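Local coordinates for electron transfer flavoprotein, alpha subunit (Thermotoga maritima, PDB 7KOE) that probably passes electrons between redox partners as the FAD-binding alpha subunit of an electron transfer flavoprotein, at residues I7-E12 and S39-V44; L46-E51 and Y67-E72; I58-D63 and L171-E176. All coordinates share one frame; numbering follows the deposited sequence.

Contact 1 of 3, residues I7-E12 and S39-V44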
ATOM      1  N   ILE B   7       0.487  52.744  -5.315  1.00 55.20           N
ATOM      2  CA  ILE B   7       1.217  51.942  -4.337  1.00 55.20           C
ATOM      3  C   ILE B   7       2.195  52.836  -3.578  1.00 55.20           C
ATOM      4  O   ILE B   7       2.855  53.704  -4.159  1.00 55.20           O
ATOM      5  CB  ILE B   7       1.901  50.736  -5.001  1.00 55.20           C
ATOM      6  CG1 ILE B   7       2.940  51.136  -6.044  1.00 55.20           C
ATOM      7  CG2 ILE B   7       0.850  49.892  -5.700  1.00 55.20           C
ATOM      8  CD1 ILE B   7       3.595  49.950  -6.716  1.00 55.20           C
ATOM      9  N   PHE B   8       2.236  52.674  -2.259  1.00 53.25           N
ATOM     10  CA  PHE B   8       3.020  53.537  -1.389  1.00 53.25           C
ATOM     11  C   PHE B   8       4.323  52.859  -0.996  1.00 53.25           C
ATOM     12  O   PHE B   8       4.406  51.633  -0.915  1.00 53.25           O
ATOM     13  CB  PHE B   8       2.250  53.889  -0.114  1.00 53.25           C
ATOM     14  CG  PHE B   8       1.283  55.029  -0.263  1.00 53.25           C
ATOM     15  CD1 PHE B   8       0.997  55.576  -1.501  1.00 53.25           C
ATOM     16  CD2 PHE B   8       0.658  55.552   0.855  1.00 53.25           C
ATOM     17  CE1 PHE B   8       0.102  56.620  -1.618  1.00 53.25           C
ATOM     18  CE2 PHE B   8      -0.232  56.598   0.746  1.00 53.25           C
ATOM     19  CZ  PHE B   8      -0.511  57.132  -0.490  1.00 53.25           C
ATOM     20  N   VAL B   9       5.344  53.675  -0.751  1.00 47.06           N
ATOM     21  CA  VAL B   9       6.611  53.231  -0.182  1.00 47.06           C
ATOM     22  C   VAL B   9       7.029  54.275   0.839  1.00 47.06           C
ATOM     23  O   VAL B   9       7.150  55.457   0.505  1.00 47.06           O
ATOM     24  CB  VAL B   9       7.713  53.056  -1.248  1.00 47.06           C
ATOM     25  CG1 VAL B   9       9.077  52.958  -0.595  1.00 47.06           C
ATOM     26  CG2 VAL B   9       7.469  51.831  -2.106  1.00 47.06           C
ATOM     27  N   LEU B  10       7.234  53.857   2.083  1.00 46.66           N
ATOM     28  CA  LEU B  10       7.674  54.774   3.122  1.00 46.66           C
ATOM     29  C   LEU B  10       9.186  54.928   3.061  1.00 46.66           C
ATOM     30  O   LEU B  10       9.913  53.957   2.837  1.00 46.66           O
ATOM     31  CB  LEU B  10       7.250  54.275   4.503  1.00 46.66           C
ATOM     32  CG  LEU B  10       7.087  55.285   5.641  1.00 46.66           C
ATOM     33  CD1 LEU B  10       6.045  54.766   6.593  1.00 46.66           C
ATOM     34  CD2 LEU B  10       8.378  55.543   6.398  1.00 46.66           C
ATOM     35  N   ILE B  11       9.654  56.156   3.260  1.00 49.86           N
ATOM     36  CA  ILE B  11      11.077  56.471   3.253  1.00 49.86           C
ATOM     37  C   ILE B  11      11.526  56.648   4.695  1.00 49.86           C
ATOM     38  O   ILE B  11      11.070  57.565   5.390  1.00 49.86           O
ATOM     39  CB  ILE B  11      11.396  57.719   2.412  1.00 49.86           C
ATOM     40  CG1 ILE B  11      11.172  57.454   0.919  1.00 49.86           C
ATOM     41  CG2 ILE B  11      12.833  58.159   2.631  1.00 49.86           C
ATOM     42  CD1 ILE B  11       9.819  57.867   0.387  1.00 49.86           C
ATOM     43  N   GLU B  12      12.409  55.763   5.146  1.00 55.75           N
ATOM     44  CA  GLU B  12      12.970  55.827   6.490  1.00 55.75           C
ATOM     45  C   GLU B  12      14.204  56.714   6.448  1.00 55.75           C
ATOM     46  O   GLU B  12      15.230  56.324   5.887  1.00 55.75           O
ATOM     47  CB  GLU B  12      13.326  54.427   6.989  1.00 55.75           C
ATOM     48  CG  GLU B  12      12.150  53.480   7.178  1.00 55.75           C
ATOM     49  CD  GLU B  12      11.293  53.821   8.383  1.00 55.75           C
ATOM     50  OE1 GLU B  12      10.137  53.354   8.436  1.00 55.75           O
ATOM     51  OE2 GLU B  12      11.780  54.526   9.293  1.00 55.75           O
ATOM     52  N   SER B  39      -0.884  51.664 -12.511  1.00 64.98           N
ATOM     53  CA  SER B  39      -0.396  51.957 -11.172  1.00 64.98           C
ATOM     54  C   SER B  39       0.805  52.895 -11.231  1.00 64.98           C
ATOM     55  O   SER B  39       1.438  53.074 -12.274  1.00 64.98           O
ATOM     56  CB  SER B  39      -0.025  50.674 -10.425  1.00 64.98           C
ATOM     57  OG  SER B  39       0.857  49.897 -11.204  1.00 64.98           O
ATOM     58  N   GLU B  40       1.114  53.490 -10.079  1.00 61.47           N
ATOM     59  CA  GLU B  40       2.210  54.439  -9.936  1.00 61.47           C
ATOM     60  C   GLU B  40       2.829  54.294  -8.553  1.00 61.47           C
ATOM     61  O   GLU B  40       2.133  54.028  -7.571  1.00 61.47           O
ATOM     62  CB  GLU B  40       1.724  55.875 -10.152  1.00 61.47           C
ATOM     63  CG  GLU B  40       0.397  56.170  -9.470  1.00 61.47           C
ATOM     64  CD  GLU B  40       0.075  57.646  -9.421  1.00 61.47           C
ATOM     65  OE1 GLU B  40      -1.059  58.029  -9.773  1.00 61.47           O
ATOM     66  OE2 GLU B  40       0.960  58.427  -9.023  1.00 61.47           O
ATOM     67  N   VAL B  41       4.144  54.488  -8.479  1.00 57.31           N
ATOM     68  CA  VAL B  41       4.900  54.281  -7.247  1.00 57.31           C
ATOM     69  C   VAL B  41       5.035  55.628  -6.546  1.00 57.31           C
ATOM     70  O   VAL B  41       5.824  56.480  -6.955  1.00 57.31           O
ATOM     71  CB  VAL B  41       6.269  53.661  -7.524  1.00 57.31           C
ATOM     72  CG1 VAL B  41       7.075  53.533  -6.238  1.00 57.31           C
ATOM     73  CG2 VAL B  41       6.107  52.324  -8.203  1.00 57.31           C
ATOM     74  N   TRP B  42       4.281  55.816  -5.471  1.00 57.10           N
ATOM     75  CA  TRP B  42       4.434  57.009  -4.657  1.00 57.10           C
ATOM     76  C   TRP B  42       5.596  56.838  -3.683  1.00 57.10           C
ATOM     77  O   TRP B  42       6.265  55.804  -3.637  1.00 57.10           O
ATOM     78  CB  TRP B  42       3.145  57.309  -3.899  1.00 57.10           C
ATOM     79  CG  TRP B  42       2.222  58.209  -4.626  1.00 57.10           C
ATOM     80  CD1 TRP B  42       1.969  58.213  -5.961  1.00 57.10           C
ATOM     81  CD2 TRP B  42       1.415  59.247  -4.060  1.00 57.10           C
ATOM     82  NE1 TRP B  42       1.052  59.186  -6.265  1.00 57.10           N
ATOM     83  CE2 TRP B  42       0.709  59.847  -5.116  1.00 57.10           C
ATOM     84  CE3 TRP B  42       1.232  59.734  -2.765  1.00 57.10           C
ATOM     85  CZ2 TRP B  42      -0.187  60.890  -4.916  1.00 57.10           C
ATOM     86  CZ3 TRP B  42       0.348  60.777  -2.569  1.00 57.10           C
ATOM     87  CH2 TRP B  42      -0.349  61.343  -3.638  1.00 57.10           C
ATOM     88  N   GLY B  43       5.848  57.883  -2.905  1.00 52.30           N
ATOM     89  CA  GLY B  43       6.767  57.801  -1.791  1.00 52.30           C
ATOM     90  C   GLY B  43       6.316  58.707  -0.668  1.00 52.30           C
ATOM     91  O   GLY B  43       6.152  59.911  -0.874  1.00 52.30           O
ATOM     92  N   VAL B  44       6.107  58.157   0.520  1.00 49.07           N
ATOM     93  CA  VAL B  44       5.657  58.934   1.668  1.00 49.07           C
ATOM     94  C   VAL B  44       6.870  59.282   2.511  1.00 49.07           C
ATOM     95  O   VAL B  44       7.661  58.404   2.869  1.00 49.07           O
ATOM     96  CB  VAL B  44       4.612  58.168   2.493  1.00 49.07           C
ATOM     97  CG1 VAL B  44       3.909  59.111   3.447  1.00 49.07           C
ATOM     98  CG2 VAL B  44       3.613  57.506   1.575  1.00 49.07           C
TER

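Contact 2 of 3, residues L46-E51 and Y67-E72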
ATOM      1  N   LEU B  46       8.214  61.961   5.776  1.00 55.91           N
ATOM      2  CA  LEU B  46       7.731  62.772   6.883  1.00 55.91           C
ATOM      3  C   LEU B  46       8.892  63.545   7.487  1.00 55.91           C
ATOM      4  O   LEU B  46       9.938  62.965   7.787  1.00 55.91           O
ATOM      5  CB  LEU B  46       7.060  61.903   7.951  1.00 55.91           C
ATOM      6  CG  LEU B  46       5.689  61.287   7.651  1.00 55.91           C
ATOM      7  CD1 LEU B  46       5.811  59.940   6.964  1.00 55.91           C
ATOM      8  CD2 LEU B  46       4.895  61.137   8.927  1.00 55.91           C
ATOM      9  N   GLY B  47       8.704  64.845   7.666  1.00 59.58           N
ATOM     10  CA  GLY B  47       9.690  65.718   8.256  1.00 59.58           C
ATOM     11  C   GLY B  47       9.763  67.025   7.511  1.00 59.58           C
ATOM     12  O   GLY B  47       9.075  67.242   6.509  1.00 59.58           O
ATOM     13  N   GLU B  48      10.611  67.920   8.008  1.00 64.19           N
ATOM     14  CA  GLU B  48      10.868  69.201   7.369  1.00 64.19           C
ATOM     15  C   GLU B  48      12.349  69.328   7.055  1.00 64.19           C
ATOM     16  O   GLU B  48      13.200  68.943   7.862  1.00 64.19           O
ATOM     17  CB  GLU B  48      10.419  70.366   8.246  1.00 64.19           C
ATOM     18  CG  GLU B  48       8.934  70.645   8.168  1.00 64.19           C
ATOM     19  CD  GLU B  48       8.617  71.825   7.275  1.00 64.19           C
ATOM     20  OE1 GLU B  48       7.422  72.160   7.136  1.00 64.19           O
ATOM     21  OE2 GLU B  48       9.561  72.412   6.706  1.00 64.19           O
ATOM     22  N   GLY B  49      12.650  69.874   5.883  1.00 57.47           N
ATOM     23  CA  GLY B  49      14.029  70.021   5.472  1.00 57.47           C
ATOM     24  C   GLY B  49      14.614  68.785   4.837  1.00 57.47           C
ATOM     25  O   GLY B  49      15.803  68.508   5.017  1.00 57.47           O
ATOM     26  N   LEU B  50      13.811  68.026   4.101  1.00 58.42           N
ATOM     27  CA  LEU B  50      14.265  66.798   3.470  1.00 58.42           C
ATOM     28  C   LEU B  50      13.974  66.823   1.980  1.00 58.42           C
ATOM     29  O   LEU B  50      13.605  65.809   1.382  1.00 58.42           O
ATOM     30  CB  LEU B  50      13.621  65.583   4.127  1.00 58.42           C
ATOM     31  CG  LEU B  50      14.195  65.213   5.492  1.00 58.42           C
ATOM     32  CD1 LEU B  50      13.123  64.574   6.336  1.00 58.42           C
ATOM     33  CD2 LEU B  50      15.391  64.290   5.354  1.00 58.42           C
ATOM     34  N   GLU B  51      14.131  67.989   1.352  1.00 59.32           N
ATOM     35  CA  GLU B  51      14.050  68.069  -0.100  1.00 59.32           C
ATOM     36  C   GLU B  51      15.297  67.517  -0.771  1.00 59.32           C
ATOM     37  O   GLU B  51      15.256  67.203  -1.965  1.00 59.32           O
ATOM     38  CB  GLU B  51      13.821  69.514  -0.543  1.00 59.32           C
ATOM     39  CG  GLU B  51      12.447  70.057  -0.206  1.00 59.32           C
ATOM     40  CD  GLU B  51      12.417  70.773   1.127  1.00 59.32           C
ATOM     41  OE1 GLU B  51      13.468  70.819   1.799  1.00 59.32           O
ATOM     42  OE2 GLU B  51      11.346  71.293   1.501  1.00 59.32           O
ATOM     43  N   TYR B  67       5.405  64.319   0.404  1.00 57.41           N
ATOM     44  CA  TYR B  67       6.372  64.828   1.373  1.00 57.41           C
ATOM     45  C   TYR B  67       5.591  65.539   2.472  1.00 57.41           C
ATOM     46  O   TYR B  67       5.334  66.738   2.410  1.00 57.41           O
ATOM     47  CB  TYR B  67       7.387  65.724   0.671  1.00 57.41           C
ATOM     48  CG  TYR B  67       8.417  66.429   1.536  1.00 57.41           C
ATOM     49  CD1 TYR B  67       8.915  65.848   2.695  1.00 57.41           C
ATOM     50  CD2 TYR B  67       8.946  67.649   1.140  1.00 57.41           C
ATOM     51  CE1 TYR B  67       9.865  66.496   3.466  1.00 57.41           C
ATOM     52  CE2 TYR B  67       9.905  68.294   1.896  1.00 57.41           C
ATOM     53  CZ  TYR B  67      10.355  67.715   3.061  1.00 57.41           C
ATOM     54  OH  TYR B  67      11.305  68.357   3.819  1.00 57.41           O
ATOM     55  N   VAL B  68       5.214  64.774   3.493  1.00 57.99           N
ATOM     56  CA  VAL B  68       4.461  65.298   4.627  1.00 57.99           C
ATOM     57  C   VAL B  68       5.393  66.135   5.492  1.00 57.99           C
ATOM     58  O   VAL B  68       6.511  65.713   5.808  1.00 57.99           O
ATOM     59  CB  VAL B  68       3.826  64.151   5.430  1.00 57.99           C
ATOM     60  CG1 VAL B  68       2.962  64.690   6.550  1.00 57.99           C
ATOM     61  CG2 VAL B  68       3.011  63.255   4.516  1.00 57.99           C
ATOM     62  N   LYS B  69       4.938  67.323   5.872  1.00 62.82           N
ATOM     63  CA  LYS B  69       5.777  68.322   6.515  1.00 62.82           C
ATOM     64  C   LYS B  69       5.339  68.541   7.953  1.00 62.82           C
ATOM     65  O   LYS B  69       4.198  68.949   8.197  1.00 62.82           O
ATOM     66  CB  LYS B  69       5.710  69.645   5.753  1.00 62.82           C
ATOM     67  CG  LYS B  69       5.660  69.477   4.263  1.00 62.82           C
ATOM     68  CD  LYS B  69       7.052  69.303   3.727  1.00 62.82           C
ATOM     69  CE  LYS B  69       7.878  70.567   3.902  1.00 62.82           C
ATOM     70  NZ  LYS B  69       7.265  71.748   3.231  1.00 62.82           N
ATOM     71  N   ASN B  70       6.251  68.286   8.889  1.00 64.55           N
ATOM     72  CA  ASN B  70       6.125  68.772  10.256  1.00 64.55           C
ATOM     73  C   ASN B  70       7.505  68.768  10.896  1.00 64.55           C
ATOM     74  O   ASN B  70       8.386  68.004  10.495  1.00 64.55           O
ATOM     75  CB  ASN B  70       5.151  67.941  11.093  1.00 64.55           C
ATOM     76  CG  ASN B  70       4.543  68.742  12.217  1.00 64.55           C
ATOM     77  OD1 ASN B  70       4.876  69.910  12.399  1.00 64.55           O
ATOM     78  ND2 ASN B  70       3.637  68.129  12.966  1.00 64.55           N
ATOM     79  N   ARG B  71       7.687  69.645  11.886  1.00 66.97           N
ATOM     80  CA  ARG B  71       8.971  69.745  12.568  1.00 66.97           C
ATOM     81  C   ARG B  71       9.185  68.602  13.550  1.00 66.97           C
ATOM     82  O   ARG B  71      10.332  68.218  13.807  1.00 66.97           O
ATOM     83  CB  ARG B  71       9.076  71.096  13.284  1.00 66.97           C
ATOM     84  CG  ARG B  71      10.468  71.469  13.793  1.00 66.97           C
ATOM     85  CD  ARG B  71      11.543  71.300  12.724  1.00 66.97           C
ATOM     86  NE  ARG B  71      11.239  72.037  11.500  1.00 66.97           N
ATOM     87  CZ  ARG B  71      11.626  73.285  11.259  1.00 66.97           C
ATOM     88  NH1 ARG B  71      12.340  73.947  12.158  1.00 66.97           N
ATOM     89  NH2 ARG B  71      11.298  73.870  10.115  1.00 66.97           N
ATOM     90  N   GLU B  72       8.110  68.039  14.090  1.00 67.50           N
ATOM     91  CA  GLU B  72       8.208  66.929  15.029  1.00 67.50           C
ATOM     92  C   GLU B  72       8.230  65.567  14.346  1.00 67.50           C
ATOM     93  O   GLU B  72       7.920  64.569  15.000  1.00 67.50           O
ATOM     94  CB  GLU B  72       7.060  66.970  16.049  1.00 67.50           C
ATOM     95  CG  GLU B  72       6.918  68.265  16.863  1.00 67.50           C
ATOM     96  CD  GLU B  72       6.150  69.365  16.146  1.00 67.50           C
ATOM     97  OE1 GLU B  72       5.395  69.050  15.207  1.00 67.50           O
ATOM     98  OE2 GLU B  72       6.306  70.545  16.524  1.00 67.50           O
TER

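Contact 3 of 3, residues I58-D63 and L171-E176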
ATOM      1  N   ILE B  58      12.797  60.310  -6.382  1.00 64.08           N
ATOM      2  CA  ILE B  58      12.320  60.333  -7.759  1.00 64.08           C
ATOM      3  C   ILE B  58      13.413  59.879  -8.716  1.00 64.08           C
ATOM      4  O   ILE B  58      13.127  59.268  -9.752  1.00 64.08           O
ATOM      5  CB  ILE B  58      11.800  61.739  -8.105  1.00 64.08           C
ATOM      6  CG1 ILE B  58      10.953  62.271  -6.954  1.00 64.08           C
ATOM      7  CG2 ILE B  58      10.970  61.708  -9.371  1.00 64.08           C
ATOM      8  CD1 ILE B  58      10.353  63.627  -7.205  1.00 64.08           C
ATOM      9  N   GLN B  59      14.676  60.149  -8.387  1.00 69.25           N
ATOM     10  CA  GLN B  59      15.772  59.606  -9.177  1.00 69.25           C
ATOM     11  C   GLN B  59      15.920  58.103  -8.996  1.00 69.25           C
ATOM     12  O   GLN B  59      16.427  57.430  -9.900  1.00 69.25           O
ATOM     13  CB  GLN B  59      17.080  60.304  -8.816  1.00 69.25           C
ATOM     14  CG  GLN B  59      17.070  61.794  -9.081  1.00 69.25           C
ATOM     15  CD  GLN B  59      18.345  62.467  -8.632  1.00 69.25           C
ATOM     16  OE1 GLN B  59      19.415  61.859  -8.633  1.00 69.25           O
ATOM     17  NE2 GLN B  59      18.240  63.731  -8.238  1.00 69.25           N
ATOM     18  N   ARG B  60      15.485  57.559  -7.858  1.00 64.58           N
ATOM     19  CA  ARG B  60      15.548  56.120  -7.641  1.00 64.58           C
ATOM     20  C   ARG B  60      14.352  55.386  -8.228  1.00 64.58           C
ATOM     21  O   ARG B  60      14.398  54.160  -8.354  1.00 64.58           O
ATOM     22  CB  ARG B  60      15.658  55.809  -6.148  1.00 64.58           C
ATOM     23  CG  ARG B  60      16.951  56.275  -5.514  1.00 64.58           C
ATOM     24  CD  ARG B  60      18.115  55.406  -5.921  1.00 64.58           C
ATOM     25  NE  ARG B  60      19.332  55.772  -5.207  1.00 64.58           N
ATOM     26  CZ  ARG B  60      20.451  55.057  -5.224  1.00 64.58           C
ATOM     27  NH1 ARG B  60      20.511  53.934  -5.924  1.00 64.58           N
ATOM     28  NH2 ARG B  60      21.511  55.465  -4.543  1.00 64.58           N
ATOM     29  N   GLY B  61      13.286  56.096  -8.581  1.00 59.88           N
ATOM     30  CA  GLY B  61      12.186  55.452  -9.266  1.00 59.88           C
ATOM     31  C   GLY B  61      10.812  55.774  -8.718  1.00 59.88           C
ATOM     32  O   GLY B  61       9.821  55.197  -9.169  1.00 59.88           O
ATOM     33  N   ALA B  62      10.729  56.677  -7.747  1.00 58.36           N
ATOM     34  CA  ALA B  62       9.430  57.091  -7.235  1.00 58.36           C
ATOM     35  C   ALA B  62       8.719  57.927  -8.287  1.00 58.36           C
ATOM     36  O   ALA B  62       9.291  58.892  -8.808  1.00 58.36           O
ATOM     37  CB  ALA B  62       9.589  57.880  -5.940  1.00 58.36           C
ATOM     38  N   ASP B  63       7.488  57.537  -8.629  1.00 60.66           N
ATOM     39  CA  ASP B  63       6.732  58.304  -9.613  1.00 60.66           C
ATOM     40  C   ASP B  63       6.328  59.653  -9.044  1.00 60.66           C
ATOM     41  O   ASP B  63       6.583  60.694  -9.657  1.00 60.66           O
ATOM     42  CB  ASP B  63       5.496  57.526 -10.062  1.00 60.66           C
ATOM     43  CG  ASP B  63       5.847  56.264 -10.813  1.00 60.66           C
ATOM     44  OD1 ASP B  63       7.001  55.803 -10.701  1.00 60.66           O
ATOM     45  OD2 ASP B  63       4.965  55.726 -11.512  1.00 60.66           O
ATOM     46  N   LEU B 171      17.494  50.506  -7.837  1.00 69.41           N
ATOM     47  CA  LEU B 171      17.621  51.152  -9.131  1.00 69.41           C
ATOM     48  C   LEU B 171      18.661  52.263  -9.048  1.00 69.41           C
ATOM     49  O   LEU B 171      18.796  52.911  -8.005  1.00 69.41           O
ATOM     50  CB  LEU B 171      16.284  51.734  -9.576  1.00 69.41           C
ATOM     51  CG  LEU B 171      15.226  50.750 -10.071  1.00 69.41           C
ATOM     52  CD1 LEU B 171      13.912  51.466 -10.326  1.00 69.41           C
ATOM     53  CD2 LEU B 171      15.708  50.047 -11.327  1.00 69.41           C
ATOM     54  N   PRO B 172      19.430  52.496 -10.113  1.00 69.58           N
ATOM     55  CA  PRO B 172      20.428  53.561 -10.068  1.00 69.58           C
ATOM     56  C   PRO B 172      19.764  54.925 -10.111  1.00 69.58           C
ATOM     57  O   PRO B 172      18.685  55.086 -10.708  1.00 69.58           O
ATOM     58  CB  PRO B 172      21.277  53.309 -11.327  1.00 69.58           C
ATOM     59  CG  PRO B 172      20.974  51.898 -11.726  1.00 69.58           C
ATOM     60  CD  PRO B 172      19.550  51.688 -11.338  1.00 69.58           C
ATOM     61  N   PRO B 173      20.360  55.940  -9.470  1.00 71.11           N
ATOM     62  CA  PRO B 173      19.749  57.278  -9.471  1.00 71.11           C
ATOM     63  C   PRO B 173      19.823  57.958 -10.830  1.00 71.11           C
ATOM     64  O   PRO B 173      20.905  58.313 -11.307  1.00 71.11           O
ATOM     65  CB  PRO B 173      20.559  58.039  -8.413  1.00 71.11           C
ATOM     66  CG  PRO B 173      21.851  57.312  -8.316  1.00 71.11           C
ATOM     67  CD  PRO B 173      21.559  55.874  -8.616  1.00 71.11           C
ATOM     68  N   ASP B 174      18.666  58.141 -11.459  1.00 74.30           N
ATOM     69  CA  ASP B 174      18.586  58.731 -12.789  1.00 74.30           C
ATOM     70  C   ASP B 174      17.977  60.123 -12.698  1.00 74.30           C
ATOM     71  O   ASP B 174      16.797  60.251 -12.337  1.00 74.30           O
ATOM     72  CB  ASP B 174      17.753  57.845 -13.715  1.00 74.30           C
ATOM     73  CG  ASP B 174      18.065  58.073 -15.180  1.00 74.30           C
ATOM     74  OD1 ASP B 174      18.905  58.946 -15.484  1.00 74.30           O
ATOM     75  OD2 ASP B 174      17.473  57.374 -16.027  1.00 74.30           O
ATOM     76  N   PRO B 175      18.716  61.186 -13.021  1.00 75.51           N
ATOM     77  CA  PRO B 175      18.153  62.541 -12.973  1.00 75.51           C
ATOM     78  C   PRO B 175      17.251  62.898 -14.144  1.00 75.51           C
ATOM     79  O   PRO B 175      16.809  64.048 -14.227  1.00 75.51           O
ATOM     80  CB  PRO B 175      19.409  63.434 -12.974  1.00 75.51           C
ATOM     81  CG  PRO B 175      20.572  62.511 -12.743  1.00 75.51           C
ATOM     82  CD  PRO B 175      20.156  61.207 -13.315  1.00 75.51           C
ATOM     83  N   GLU B 176      16.979  61.954 -15.048  1.00 77.04           N
ATOM     84  CA  GLU B 176      16.124  62.235 -16.195  1.00 77.04           C
ATOM     85  C   GLU B 176      14.666  62.384 -15.779  1.00 77.04           C
ATOM     86  O   GLU B 176      13.979  63.310 -16.224  1.00 77.04           O
ATOM     87  CB  GLU B 176      16.280  61.124 -17.235  1.00 77.04           C
ATOM     88  CG  GLU B 176      15.281  61.168 -18.380  1.00 77.04           C
ATOM     89  CD  GLU B 176      15.038  59.799 -18.987  1.00 77.04           C
ATOM     90  OE1 GLU B 176      14.434  58.945 -18.304  1.00 77.04           O
ATOM     91  OE2 GLU B 176      15.451  59.574 -20.144  1.00 77.04           O
TER

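Contact 1 of 3, residues I7-E12 and S39-V44
Ile7-Glu12 and Ser39-Val44 run side by side in the same direction, with Ile7 bridged to Val41 in parallel register at a CA-CA distance of 5.2 Å and Leu10 bridged to Val44. Four backbone hydrogen bonds document the pairing: Ile7 N to Glu40 O, Trp42 N to Ile7 O, Val44 N to Val9 O, and Ile11 N to Val44 O. Each segment donates two and accepts two, all between backbone atoms, in a parallel pairing. On one side of the sheet Ile7 and Val41 meet through methyl groups, Ile7 CD1 lying 3.8 Å from Val41 CG2. Ile7 CG1 stands between the backbone N and the carbonyl carbon (chi1 62°), which brings it 3.4 Å from Glu40 O and lets CD1 reach the valine. The other side belongs to Phe8, Trp42 and Val44. The rings of Phe8 and the six-membered part of Trp42 are nearly parallel, their planes 14° apart, but slid so far that they scarcely overlap, with centroids separated by 5.5 Å. Val44 CG2 instead sits over a face of the Phe8 ring, 4.0 Å from its centroid, a CH-pi contact. A leucine in place of Phe8 would probably leave Val44 CG2 without its aromatic face and the Trp42 ring without its near-parallel neighbour. Trp42 is also tied within its own segment, since NE1 donates to Glu40 OE2 at 2.9 Å; the carboxylate oxygen lies in the indole plane. Further along, Ile11 CD1 reaches 3.3 Å from Val44 O. Beyond the pair, strand 97-100 and the residues leading into it flank Ile7-Glu12, strand 65-69 flanks Ser39-Val44, Tyr92 meets the Trp42 ring, and helix 21-33 packs on Ile7, Ile11 and Val41.

Contact 2 of 3, residues L46-E51 and Y67-E72
Tyr67 points the hydroxyl end of its ring into the turn Gly47-Glu51, where Tyr67 OH lies against the backbone near Leu50 N and Gly49 N; a hydrogen bond from Leu50 N is doubtful in its geometry, the modelled separation from Tyr67 OH being too short at 2.5 Å. CG lies anti to the backbone N (chi1 176°), a torsion that directs the Tyr67 ring to the turn. Glu51 comes to the ring from its rim, the carboxylate turned 89° to the aromatic plane and OE2 in that plane, 3.4 Å from Tyr67 CE2. Over a ring face lies a neighbour from the same strand, Lys69, whose CD sits 3.5 Å above the centre of the Tyr67 ring.

Leu46 and Val68 lie side by side and point the same way, Leu46 CG 4.1 Å from Val68 CB. Their backbones form a parallel bridge, and Gly47 N donates to Val68 O at 3.0 Å. This is where strand 40-46 leaves the parallel sheet of the Rossmann-like alpha/beta domain and turns into helix 51-60, with Leu50 at the N-cap position. The glycines fit that turn: Gly47 and Gly49 have positive phi, and a side chain on either would press on the preceding carbonyl oxygen.

Glu48 crosses Lys69 at about a right angle. Glu48 OE1 touches Lys69 CB at 3.3 Å, whereas the salt bridge from Glu48 OE1 to Lys69 NZ is long, at 3.9 Å; the stronger partner of this ammonium is Glu185, in neighbouring strand 181-185. Arg71 also crosses Glu48 at roughly a right angle, with Glu48 CB at the guanidinium edge, 3.7 Å from Arg71 NE.

Contact 3 of 3, residues I58-D63 and L171-E176
Two hydrogen bonds join the last turn of helix 51-60 to the proline-rich segment Leu171-Glu176. Asp174 N donates to Gln59 O at 2.8 Å with an angle of 170° at the hydrogen, and Arg60 NH1 donates to Leu171 O at 2.9 Å. The latter carbonyl oxygen lies close to the guanidinium plane, so the arginine uses its edge. Two CA-H...O contacts flank the Asp174 N to Gln59 O bond: Pro173 CA points to Gln59 O, and Gln59 CA to Asp174 O, each at 3.4 Å.

Among nonpolar contacts, Pro173 CD lies 3.5 Å above the guanidinium plane of Arg60, displaced toward its rim. The arginine chain bends at chi2 (-73°) and runs alongside the proline, which brings this face to Pro173 while its edge meets Leu171 O. Leu171 contributes equally, Leu171 CB lying 3.3 Å from Arg60 O, and the Gln59 side chain runs past Asp174 with CG 3.6 Å from Asp174 O.

Gly61, with a phi of 133°, takes the chain out of the helix. The arrangement is a helix C-terminal end in which a carbonyl of the last turn, that of Gln59, is taken up by an extended loop leading to strand 181-185 of the alpha/beta domain.

From the N terminus, strand 6-9 leads through helix 21-33 to strand 40-46, and contact 1 closes this beta-alpha-beta crossover. Contact 2 closes the next, where the chain passes through helix 51-60 and enters strand 65-69. It follows contact 1 in series, and strand 40-46 serves both. Contact 3 takes the far end of helix 51-60, between the segments of contact 2, and pairs it with a loop more than a hundred residues later; contacts 2 and 3 therefore cross. Contacts 1 and 3 also meet directly, with Val41 O 2.6 Å from Asp63 N, a probable hydrogen bond. Together they tie three neighbouring strands, helix 51-60 and the approach to strand 181-185.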